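Local atomic coordinates of endoribonuclease L-PSP/chorismate mutase-like domain-containing protein (Shewanella oneidensis, PDB entry 2OTM), a protein that is of uncharacterised function but belongs to the YjgF/chorismate mutase-like family and is a putative endoribonuclease. Residues L15-V20 with Q79-C84; N75-L80 with E122-A127. One frame throughout, in Å; residues are numbered along the deposited sequence. Where two conformers were deposited one is given.

In the fold
Contacts 1 and 2 meet on one element, helix 62-84, their centres about 9 Å apart. Along the chain the order is 15-20, 75-80, 79-84 and 122-127, so the helix receives first the loop that follows helix 6-12 and later the C-terminal end of helix 109-124; Gln79 and Leu80 belong to both contacts. Contact 1 is near the surface, while contact 2 is buried. Both involve helix 62-84, part of the helical layer that packs against the mixed sheet in the YjgF-like fold. No other chain of the three-chain assembly touches these segments, which makes them an example of how neighbouring parts of a single helix join distant parts of one subunit.

Contact 1: L15-V20 with Q79-C84; sequences LELPEV and QLKQAC
Val20 and Leu17, on the loop 15-20, each set a methyl group against the helical segment 79-84, and no hydrogen bond crosses between the two. The side chain of Gln79 is worth following outward. Its CB keeps 4.6 Å from Val20 CG1 and its CG 4.7 Å from the same methyl, with CG anti to the backbone N (chi1 -177°). The chain then bends at chi2 (66°), and this turn brings the carboxamide nearer Val20. There CD packs at 3.5 Å from Val20 CG1 and NE2 lies at 3.8 Å, the methyl lying obliquely to the amide plane, off its O and N side and nearer OE1. The modelled 3.0 Å between OE1 and Val20 CG1 is a close approach whose exact value is doubtful. OE1 also receives a weak hydrogen bond from Gln42 NE2. The other methyl of Val20, CG2, is 4.1 Å from the backbone N of Gln79. With an alanine in place of Val20 both methyls are gone, and the Gln79 amide would probably lose the methyl packed against its CD and OE1 and be freer to turn. Earlier in the loop, the Leu17 side chain crosses that of Lys81 at roughly a right angle, CD1 of Leu17 touching CD of Lys81 at 3.7 Å. Beyond that carbon the lysine leads away from the loop, and NZ is taken up by a salt bridge to Glu7 and a hydrogen bond to Gly85 O. Leu17 also rests on Leu74 and Ile77 of helix 62-84. The loop, which follows helix 6-12 and precedes strand 30-33 in the chain, passes across the C-terminal part of helix 62-84, while Gln79 reaches on to Tyr30 and to Thr39 of strand 36-39.

Contact 2: N75-L80 with E122-A127; sequences NAIAQL and EIFGEA
Ile77 and Ile123 bring their CA atoms to 9.3 Å, the closest CA pair between segment 75-80 and segment 122-127, so side chains alone bridge the two. Ile77 does most of the bridging: with CG1 anti to the carbonyl carbon (chi1 -66°), its longer branch points across. The terminal CD1 arrives at the edge of the Phe124 ring, close to the ring plane, 4.0 Å from CE1, and CG1 stands equally far from that ring carbon. On its other contact, CD1 meets Ile123 CG1 at 4.4 Å. This is helix-to-helix packing within the YjgF-like fold, in which helices 62-84 and 109-124 lie on the mixed sheet; Leu80 turns to strand 146-153 through Leu150. Next to Ile123, Glu122 forms a salt bridge with Arg70, farther back on helix 62-84. Gly125, with a positive phi of 58°, is the first residue to leave helical backbone angles, and Ala127 then pairs through its backbone with Ile93. Helix 6-12 closes round the same residues: Pro6 touches both Ile123 and Phe124, Leu10 touches Ile123, and Arg9 hydrogen-bonds to Ile123 O.

Contact 1: L15-V20 with Q79-C84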
# COMPACT_ATOMS: atom_id res chain seq x y z
N LEU B 15 -21.00 -12.88 -16.69
CA LEU B 15 -20.01 -11.81 -16.74
C LEU B 15 -19.07 -12.02 -17.92
O LEU B 15 -18.49 -13.09 -18.09
CB LEU B 15 -19.19 -11.78 -15.46
CG LEU B 15 -19.99 -11.47 -14.21
CD1 LEU B 15 -19.15 -11.76 -12.97
CD2 LEU B 15 -20.49 -10.01 -14.23
N GLU B 16 -18.92 -10.98 -18.72
CA GLU B 16 -17.98 -10.98 -19.82
C GLU B 16 -16.80 -10.15 -19.36
O GLU B 16 -16.99 -9.09 -18.78
CB GLU B 16 -18.63 -10.37 -21.07
CG GLU B 16 -18.02 -10.82 -22.38
N LEU B 17 -15.58 -10.62 -19.62
CA LEU B 17 -14.39 -9.86 -19.25
C LEU B 17 -14.22 -8.65 -20.16
O LEU B 17 -14.26 -8.78 -21.38
CB LEU B 17 -13.13 -10.72 -19.26
CG LEU B 17 -13.01 -11.72 -18.10
CD1 LEU B 17 -11.81 -12.63 -18.33
CD2 LEU B 17 -12.89 -11.03 -16.74
N PRO B 18 -14.01 -7.47 -19.59
CA PRO B 18 -13.81 -6.34 -20.48
C PRO B 18 -12.45 -6.38 -21.14
O PRO B 18 -11.59 -7.15 -20.72
CB PRO B 18 -13.88 -5.13 -19.54
CG PRO B 18 -13.49 -5.64 -18.25
CD PRO B 18 -13.93 -7.07 -18.17
N GLU B 19 -12.28 -5.54 -22.14
CA GLU B 19 -10.98 -5.29 -22.73
C GLU B 19 -10.13 -4.59 -21.68
O GLU B 19 -10.63 -3.77 -20.93
CB GLU B 19 -11.10 -4.42 -23.98
CG GLU B 19 -11.99 -5.03 -25.06
N VAL B 20 -8.85 -4.94 -21.63
CA VAL B 20 -7.94 -4.39 -20.63
C VAL B 20 -7.60 -2.94 -20.96
O VAL B 20 -7.18 -2.63 -22.08
CB VAL B 20 -6.65 -5.23 -20.55
CG1 VAL B 20 -5.71 -4.67 -19.48
CG2 VAL B 20 -7.00 -6.68 -20.27
N GLN B 79 -7.20 -8.35 -16.52
CA GLN B 79 -5.78 -8.07 -16.59
C GLN B 79 -4.99 -9.34 -16.27
O GLN B 79 -4.00 -9.65 -16.93
CB GLN B 79 -5.43 -6.98 -15.56
CG GLN B 79 -3.97 -6.55 -15.58
CD GLN B 79 -3.64 -5.87 -16.86
OE1 GLN B 79 -4.02 -4.72 -17.06
NE2 GLN B 79 -2.98 -6.59 -17.77
N LEU B 80 -5.45 -10.09 -15.27
CA LEU B 80 -4.78 -11.32 -14.86
C LEU B 80 -4.87 -12.35 -15.98
O LEU B 80 -3.90 -13.06 -16.25
CB LEU B 80 -5.40 -11.89 -13.58
CG LEU B 80 -5.24 -11.06 -12.30
CD1 LEU B 80 -5.96 -11.75 -11.17
CD2 LEU B 80 -3.76 -10.82 -11.98
N LYS B 81 -6.03 -12.42 -16.63
CA LYS B 81 -6.20 -13.38 -17.72
C LYS B 81 -5.27 -13.08 -18.89
O LYS B 81 -4.76 -14.00 -19.55
CB LYS B 81 -7.63 -13.39 -18.24
CG LYS B 81 -7.82 -14.42 -19.39
CD LYS B 81 -9.17 -15.06 -19.39
CE LYS B 81 -9.37 -15.95 -20.63
NZ LYS B 81 -8.78 -17.33 -20.50
N GLN B 82 -5.07 -11.80 -19.15
CA GLN B 82 -4.13 -11.39 -20.19
C GLN B 82 -2.71 -11.81 -19.85
O GLN B 82 -1.98 -12.27 -20.71
CB GLN B 82 -4.20 -9.89 -20.42
CG GLN B 82 -3.52 -9.43 -21.69
CD GLN B 82 -3.31 -7.93 -21.69
OE1 GLN B 82 -3.88 -7.22 -22.51
NE2 GLN B 82 -2.53 -7.43 -20.73
N ALA B 83 -2.34 -11.66 -18.59
CA ALA B 83 -1.03 -12.03 -18.14
C ALA B 83 -0.80 -13.55 -18.15
O ALA B 83 0.27 -13.99 -18.53
CB ALA B 83 -0.81 -11.50 -16.74
N CYS B 84 -1.80 -14.35 -17.73
CA CYS B 84 -1.48 -15.78 -17.56
C CYS B 84 -2.19 -16.72 -18.52
O CYS B 84 -1.87 -17.90 -18.54
CB CYS B 84 -1.69 -16.22 -16.12
SG CYS B 84 -3.37 -16.14 -15.61

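Contact 2: N75-L80 with E122-A127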
# COMPACT_ATOMS: atom_id res chain seq x y z
N ASN B 75 -12.45 -5.97 -14.16
CA ASN B 75 -11.35 -5.42 -14.96
C ASN B 75 -10.00 -5.99 -14.54
O ASN B 75 -9.22 -6.41 -15.38
CB ASN B 75 -11.32 -3.88 -14.89
CG ASN B 75 -12.26 -3.23 -15.89
OD1 ASN B 75 -11.84 -2.87 -17.00
ND2 ASN B 75 -13.54 -3.11 -15.53
N ALA B 76 -9.75 -6.04 -13.23
CA ALA B 76 -8.52 -6.64 -12.70
C ALA B 76 -8.36 -8.11 -13.11
O ALA B 76 -7.25 -8.56 -13.39
CB ALA B 76 -8.46 -6.49 -11.16
N ILE B 77 -9.45 -8.86 -13.11
CA ILE B 77 -9.42 -10.29 -13.54
C ILE B 77 -9.11 -10.38 -15.03
O ILE B 77 -8.35 -11.25 -15.46
CB ILE B 77 -10.76 -10.98 -13.20
CG1 ILE B 77 -10.91 -11.05 -11.66
CG2 ILE B 77 -10.81 -12.40 -13.79
CD1 ILE B 77 -12.32 -11.50 -11.15
N ALA B 78 -9.64 -9.45 -15.82
CA ALA B 78 -9.29 -9.38 -17.23
C ALA B 78 -7.78 -9.17 -17.38
O ALA B 78 -7.13 -9.78 -18.25
CB ALA B 78 -10.11 -8.28 -17.96
N GLN B 79 -7.20 -8.35 -16.52
CA GLN B 79 -5.78 -8.07 -16.59
C GLN B 79 -4.99 -9.34 -16.27
O GLN B 79 -4.00 -9.65 -16.93
CB GLN B 79 -5.43 -6.98 -15.56
CG GLN B 79 -3.97 -6.55 -15.58
CD GLN B 79 -3.64 -5.87 -16.86
OE1 GLN B 79 -4.02 -4.72 -17.06
NE2 GLN B 79 -2.98 -6.59 -17.77
N LEU B 80 -5.45 -10.09 -15.27
CA LEU B 80 -4.78 -11.32 -14.86
C LEU B 80 -4.87 -12.35 -15.98
O LEU B 80 -3.90 -13.06 -16.25
CB LEU B 80 -5.40 -11.89 -13.58
CG LEU B 80 -5.24 -11.06 -12.30
CD1 LEU B 80 -5.96 -11.75 -11.17
CD2 LEU B 80 -3.76 -10.82 -11.98
N GLU B 122 -16.30 -15.73 -5.57
CA GLU B 122 -17.24 -16.29 -6.54
C GLU B 122 -16.51 -16.92 -7.73
O GLU B 122 -16.81 -18.03 -8.16
CB GLU B 122 -18.15 -15.19 -7.02
CG GLU B 122 -19.19 -15.58 -8.06
CD GLU B 122 -20.06 -14.39 -8.47
OE1 GLU B 122 -20.03 -13.33 -7.79
OE2 GLU B 122 -20.78 -14.53 -9.48
N ILE B 123 -15.50 -16.23 -8.23
CA ILE B 123 -14.87 -16.63 -9.45
C ILE B 123 -13.72 -17.61 -9.21
O ILE B 123 -13.54 -18.55 -10.02
CB ILE B 123 -14.38 -15.39 -10.26
CG1 ILE B 123 -15.57 -14.49 -10.63
CG2 ILE B 123 -13.60 -15.78 -11.54
CD1 ILE B 123 -16.73 -15.20 -11.35
N PHE B 124 -12.95 -17.42 -8.14
CA PHE B 124 -11.78 -18.28 -7.89
C PHE B 124 -11.99 -19.33 -6.82
O PHE B 124 -11.11 -20.17 -6.61
CB PHE B 124 -10.54 -17.45 -7.56
CG PHE B 124 -10.06 -16.66 -8.73
CD1 PHE B 124 -10.57 -15.39 -8.99
CD2 PHE B 124 -9.14 -17.21 -9.63
CE1 PHE B 124 -10.15 -14.66 -10.10
CE2 PHE B 124 -8.70 -16.48 -10.73
CZ PHE B 124 -9.21 -15.20 -10.97
N GLY B 125 -13.13 -19.29 -6.16
CA GLY B 125 -13.39 -20.22 -5.07
C GLY B 125 -12.36 -20.14 -3.97
O GLY B 125 -11.98 -19.05 -3.52
N GLU B 126 -11.88 -21.30 -3.52
CA GLU B 126 -10.91 -21.31 -2.44
C GLU B 126 -9.64 -20.60 -2.84
O GLU B 126 -8.98 -20.03 -1.98
CB GLU B 126 -10.62 -22.76 -1.98
CG GLU B 126 -11.74 -23.37 -1.18
CD GLU B 126 -12.02 -22.64 0.13
OE1 GLU B 126 -11.12 -22.62 0.99
OE2 GLU B 126 -13.13 -22.08 0.30
N ALA B 127 -9.31 -20.61 -4.13
CA ALA B 127 -8.14 -19.87 -4.63
C ALA B 127 -8.32 -18.33 -4.57
O ALA B 127 -7.37 -17.61 -4.83
CB ALA B 127 -7.80 -20.30 -6.04